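Local atomic coordinates of cellulose 1,4-beta-cellobiosidase (Thermobifida fusca, PDB entry 4JJJ), a protein that probably hydrolyses cellulose to cellobiose through its family 48 glycoside hydrolase catalytic domain, the part of the longer protein present here. Residues L27-E35 with G45-Y56. The protein carries 1 engineered substitution. Numbering follows the deposited sequence.
Sequences LLVPYHSVE and GHQTTSEAFSYY. With ZN (zinc ion), chain B; BGC (beta-D-glucopyranose), chain C.
H32 and S33 meet the 45-56 segment through backbone hydrogen bonds, H32 N to Q47 O (2.9 Å) and S33 N to G45 O (3.0 Å). The contact belongs to the glycoside hydrolase family 48 catalytic domain, of (α/α)6 fold. Strand 27-30 pairs with strand 21-24 and packs on the start of helix 50-67. Strand 27-30 and helix 50-56 run at 124° to each other. T49 is the N-cap of this helix; its OG1 accepts from A52 N.

Y31 and H46 form a nearly parallel face-to-face stack, with ring centroids 3.6 Å apart and planes at 8°. H46 CG is anti to the carbonyl carbon (chi1 -70°), which lays the imidazole over Y31 and turns ND1 to the zinc. H46 NE2 donates to V34 O, which it meets from above the carbonyl plane, and H46 ND1 binds the zinc ion at 2.1 Å. D153 also binds this zinc and is hydrogen-bonded to Y31 OH. Replacing Y31 with an alanine would take away the ring and the hydroxyl, and would probably leave H46 without its stacking partner and D153 without its bond to the phenol.

P30 packs on the helix. Its CD sits over the F53 ring face and its CG touches A52 CB at 3.9 Å. Y56 OH lies against L28 CB, and a water joins it to L28 N.

H32 and E51 both line the glycan pocket. H32 NE2 is hydrogen-bonded to E40. E51, the predicted proton donor, has an extended side chain and accepts from two glucose hydroxyls: O3 gives to E51 OE1 (2.5 Å) and O4 to E51 OE2 (2.6 Å). One water is hydrogen-bonded to H32 ND1 and T49 OG1 and donates to E51 OE1 (2.7 Å).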
loop_
_atom_site.group_PDB
_atom_site.type_symbol
_atom_site.label_atom_id
_atom_site.label_comp_id
_atom_site.label_asym_id
_atom_site.label_seq_id
_atom_site.Cartn_x
_atom_site.Cartn_y
_atom_site.Cartn_z
ATOM N N LEU A 27 -1.321 -21.892 -10.872
ATOM C CA LEU A 27 -1.751 -20.570 -10.346
ATOM C C LEU A 27 -0.628 -19.596 -10.552
ATOM O O LEU A 27 0.513 -19.973 -10.564
ATOM C CB LEU A 27 -2.073 -20.630 -8.859
ATOM C CG LEU A 27 -3.337 -21.444 -8.459
ATOM C CD1 LEU A 27 -3.377 -21.622 -6.959
ATOM C CD2 LEU A 27 -4.583 -20.876 -9.073
ATOM N N LEU A 28 -0.968 -18.328 -10.790
ATOM C CA LEU A 28 0.003 -17.294 -11.098
ATOM C C LEU A 28 0.195 -16.344 -9.918
ATOM O O LEU A 28 -0.753 -15.918 -9.311
ATOM C CB LEU A 28 -0.472 -16.507 -12.307
ATOM C CG LEU A 28 -0.720 -17.307 -13.562
ATOM C CD1 LEU A 28 -1.241 -16.420 -14.634
ATOM C CD2 LEU A 28 0.506 -17.980 -14.031
ATOM N N VAL A 29 1.450 -16.027 -9.701
ATOM C CA VAL A 29 1.869 -15.045 -8.697
ATOM C C VAL A 29 2.640 -13.934 -9.416
ATOM O O VAL A 29 3.711 -14.155 -9.991
ATOM C CB VAL A 29 2.734 -15.693 -7.606
ATOM C CG1 VAL A 29 3.233 -14.636 -6.561
ATOM C CG2 VAL A 29 1.991 -16.772 -6.907
ATOM N N PRO A 30 2.089 -12.714 -9.427
ATOM C CA PRO A 30 2.789 -11.629 -10.115
ATOM C C PRO A 30 4.007 -11.169 -9.345
ATOM O O PRO A 30 3.993 -11.194 -8.115
ATOM C CB PRO A 30 1.775 -10.471 -10.131
ATOM C CG PRO A 30 0.952 -10.716 -8.897
ATOM C CD PRO A 30 0.813 -12.261 -8.871
ATOM N N TYR A 31 5.038 -10.773 -10.045
ATOM C CA TYR A 31 6.176 -10.092 -9.449
ATOM C C TYR A 31 5.861 -8.637 -9.317
ATOM O O TYR A 31 5.026 -8.102 -10.014
ATOM C CB TYR A 31 7.381 -10.250 -10.368
ATOM C CG TYR A 31 7.920 -11.666 -10.588
ATOM C CD1 TYR A 31 8.318 -12.476 -9.508
ATOM C CD2 TYR A 31 8.105 -12.143 -11.852
ATOM C CE1 TYR A 31 8.910 -13.707 -9.717
ATOM C CE2 TYR A 31 8.669 -13.385 -12.049
ATOM C CZ TYR A 31 9.044 -14.127 -10.981
ATOM O OH TYR A 31 9.650 -15.395 -11.200
ATOM N N HIS A 32 6.635 -7.934 -8.467
ATOM C CA HIS A 32 6.558 -6.463 -8.397
ATOM C C HIS A 32 6.848 -5.853 -9.769
ATOM O O HIS A 32 6.183 -4.969 -10.249
ATOM C CB HIS A 32 7.486 -5.924 -7.333
ATOM C CG HIS A 32 7.505 -4.416 -7.325
ATOM N ND1 HIS A 32 6.457 -3.668 -6.816
ATOM C CD2 HIS A 32 8.449 -3.534 -7.722
ATOM C CE1 HIS A 32 6.742 -2.397 -6.931
ATOM N NE2 HIS A 32 7.959 -2.269 -7.447
ATOM N N SER A 33 7.872 -6.419 -10.409
ATOM C CA SER A 33 8.287 -5.967 -11.766
ATOM C C SER A 33 9.004 -7.050 -12.506
ATOM O O SER A 33 9.550 -7.982 -11.945
ATOM C CB SER A 33 9.177 -4.704 -11.695
ATOM O OG SER A 33 10.281 -4.951 -10.877
ATOM N N VAL A 34 9.042 -6.900 -13.825
ATOM C CA VAL A 34 9.771 -7.838 -14.657
ATOM C C VAL A 34 11.272 -7.807 -14.329
ATOM O O VAL A 34 11.908 -8.895 -14.104
ATOM C CB VAL A 34 9.520 -7.557 -16.159
ATOM C CG1 VAL A 34 10.483 -8.371 -16.993
ATOM C CG2 VAL A 34 8.108 -7.855 -16.574
ATOM N N GLU A 35 11.792 -6.608 -14.185
ATOM C CA GLU A 35 13.185 -6.347 -13.870
ATOM C C GLU A 35 13.406 -6.625 -12.391
ATOM O O GLU A 35 12.554 -6.300 -11.576
ATOM C CB GLU A 35 13.600 -4.890 -14.270
ATOM C CG GLU A 35 13.416 -4.516 -15.715
ATOM C CD GLU A 35 11.948 -4.234 -16.093
ATOM O OE1 GLU A 35 11.134 -3.912 -15.183
ATOM O OE2 GLU A 35 11.720 -4.319 -17.339
ATOM N N GLY A 45 12.798 -6.760 -7.324
ATOM C CA GLY A 45 11.723 -6.840 -8.328
ATOM C C GLY A 45 10.922 -8.078 -8.248
ATOM O O GLY A 45 9.787 -8.102 -8.740
ATOM N N HIS A 46 11.515 -9.203 -7.788
ATOM C CA HIS A 46 10.782 -10.422 -7.729
ATOM C C HIS A 46 10.392 -10.809 -6.311
ATOM O O HIS A 46 9.902 -11.903 -6.076
ATOM C CB HIS A 46 11.552 -11.549 -8.401
ATOM C CG HIS A 46 11.644 -11.394 -9.888
ATOM N ND1 HIS A 46 12.237 -12.309 -10.740
ATOM C CD2 HIS A 46 11.187 -10.401 -10.682
ATOM C CE1 HIS A 46 12.140 -11.869 -11.983
ATOM N NE2 HIS A 46 11.483 -10.728 -11.975
ATOM N N GLN A 47 10.354 -9.797 -5.412
ATOM C CA GLN A 47 9.389 -9.822 -4.404
ATOM C C GLN A 47 8.063 -9.601 -5.060
ATOM O O GLN A 47 8.014 -9.193 -6.187
ATOM C CB GLN A 47 9.653 -8.718 -3.360
ATOM C CG GLN A 47 10.887 -9.023 -2.496
ATOM C CD GLN A 47 11.369 -7.870 -1.691
ATOM O OE1 GLN A 47 11.072 -6.697 -1.978
ATOM N NE2 GLN A 47 12.178 -8.144 -0.661
ATOM N N THR A 48 6.976 -9.740 -4.350
ATOM C CA THR A 48 5.710 -9.187 -4.745
ATOM C C THR A 48 4.933 -8.745 -3.511
ATOM O O THR A 48 5.392 -8.799 -2.365
ATOM C CB THR A 48 4.842 -10.138 -5.574
ATOM O OG1 THR A 48 3.910 -9.311 -6.337
ATOM C CG2 THR A 48 4.130 -11.210 -4.835
ATOM N N THR A 49 3.771 -8.213 -3.781
ATOM C CA THR A 49 3.036 -7.402 -2.829
ATOM C C THR A 49 1.577 -7.686 -2.899
ATOM O O THR A 49 1.044 -8.114 -3.968
ATOM C CB THR A 49 3.190 -5.881 -3.117
ATOM O OG1 THR A 49 2.779 -5.609 -4.447
ATOM C CG2 THR A 49 4.659 -5.508 -2.960
ATOM N N SER A 50 0.876 -7.375 -1.840
ATOM C CA SER A 50 -0.558 -7.436 -1.868
ATOM C C SER A 50 -1.079 -6.386 -2.870
ATOM O O SER A 50 -2.142 -6.586 -3.515
ATOM C CB SER A 50 -1.177 -7.351 -0.469
ATOM O OG SER A 50 -0.851 -6.128 0.113
ATOM N N GLU A 51 -0.376 -5.292 -3.044
ATOM C CA GLU A 51 -0.661 -4.377 -4.077
ATOM C C GLU A 51 -0.751 -5.091 -5.431
ATOM O O GLU A 51 -1.666 -4.879 -6.208
ATOM C CB GLU A 51 0.408 -3.260 -4.055
ATOM C CG GLU A 51 0.505 -2.417 -5.317
ATOM C CD GLU A 51 1.627 -1.431 -5.161
ATOM O OE1 GLU A 51 2.741 -1.698 -5.663
ATOM O OE2 GLU A 51 1.426 -0.401 -4.424
ATOM N N ALA A 52 0.309 -5.799 -5.793
ATOM C CA ALA A 52 0.310 -6.502 -7.091
ATOM C C ALA A 52 -0.857 -7.412 -7.248
ATOM O O ALA A 52 -1.463 -7.467 -8.314
ATOM C CB ALA A 52 1.598 -7.218 -7.300
ATOM N N PHE A 53 -1.185 -8.136 -6.160
ATOM C CA PHE A 53 -2.367 -8.997 -6.248
ATOM C C PHE A 53 -3.672 -8.256 -6.460
ATOM O O PHE A 53 -4.447 -8.643 -7.308
ATOM C CB PHE A 53 -2.472 -9.959 -5.021
ATOM C CG PHE A 53 -1.703 -11.218 -5.123
ATOM C CD1 PHE A 53 -2.277 -12.350 -5.766
ATOM C CD2 PHE A 53 -0.447 -11.370 -4.532
ATOM C CE1 PHE A 53 -1.585 -13.532 -5.820
ATOM C CE2 PHE A 53 0.226 -12.562 -4.682
ATOM C CZ PHE A 53 -0.342 -13.636 -5.209
ATOM N N SER A 54 -3.798 -7.060 -5.853
ATOM C CA SER A 54 -5.002 -6.265 -6.083
ATOM C C SER A 54 -5.106 -5.817 -7.510
ATOM O O SER A 54 -6.187 -5.756 -8.094
ATOM C CB SER A 54 -5.114 -5.125 -5.089
ATOM O OG SER A 54 -4.143 -4.109 -5.228
ATOM N N TYR A 55 -3.957 -5.489 -8.138
ATOM C CA TYR A 55 -3.923 -5.120 -9.518
ATOM C C TYR A 55 -4.171 -6.315 -10.469
ATOM O O TYR A 55 -4.783 -6.157 -11.508
ATOM C CB TYR A 55 -2.615 -4.394 -9.876
ATOM C CG TYR A 55 -2.653 -2.928 -9.604
ATOM C CD1 TYR A 55 -3.085 -2.034 -10.591
ATOM C CD2 TYR A 55 -2.248 -2.400 -8.376
ATOM C CE1 TYR A 55 -3.103 -0.692 -10.332
ATOM C CE2 TYR A 55 -2.316 -1.004 -8.107
ATOM C CZ TYR A 55 -2.706 -0.165 -9.068
ATOM O OH TYR A 55 -2.740 1.196 -8.898
ATOM N N TYR A 56 -3.740 -7.504 -10.059
ATOM C CA TYR A 56 -3.987 -8.729 -10.815
ATOM C C TYR A 56 -5.485 -8.967 -10.867
ATOM O O TYR A 56 -6.065 -9.210 -11.926
ATOM C CB TYR A 56 -3.233 -9.866 -10.178
ATOM C CG TYR A 56 -3.341 -11.257 -10.787
ATOM C CD1 TYR A 56 -3.806 -11.495 -12.082
ATOM C CD2 TYR A 56 -2.982 -12.369 -9.980
ATOM C CE1 TYR A 56 -3.895 -12.827 -12.569
ATOM C CE2 TYR A 56 -3.078 -13.675 -10.443
ATOM C CZ TYR A 56 -3.582 -13.832 -11.713
ATOM O OH TYR A 56 -3.771 -15.187 -12.123
HETATM ZN ZN ZN B . 13.481 -13.884 -10.080
HETATM C C2 BGC C . 5.903 1.521 -5.800
HETATM C C3 BGC C . 4.600 1.027 -5.175
HETATM C C4 BGC C . 4.269 1.847 -3.894
HETATM C C5 BGC C . 4.399 3.373 -4.129
HETATM C C6 BGC C . 4.251 4.125 -2.828
HETATM C C1 BGC C . 5.890 3.023 -6.018
HETATM O O2 BGC C . 6.091 0.904 -7.066
HETATM O O3 BGC C . 4.763 -0.386 -4.898
HETATM O O4 BGC C . 2.936 1.500 -3.469
HETATM O O5 BGC C . 5.677 3.625 -4.727
HETATM O O6 BGC C . 5.214 3.700 -1.882
HETATM O O HOH W 1 -3.808 -17.618 -10.888
HETATM O O HOH W 2 3.776 -4.130 -6.288
HETATM O O HOH W 3 14.520 -14.178 -11.954
HETATM O O HOH W 4 14.991 -13.413 -8.730
#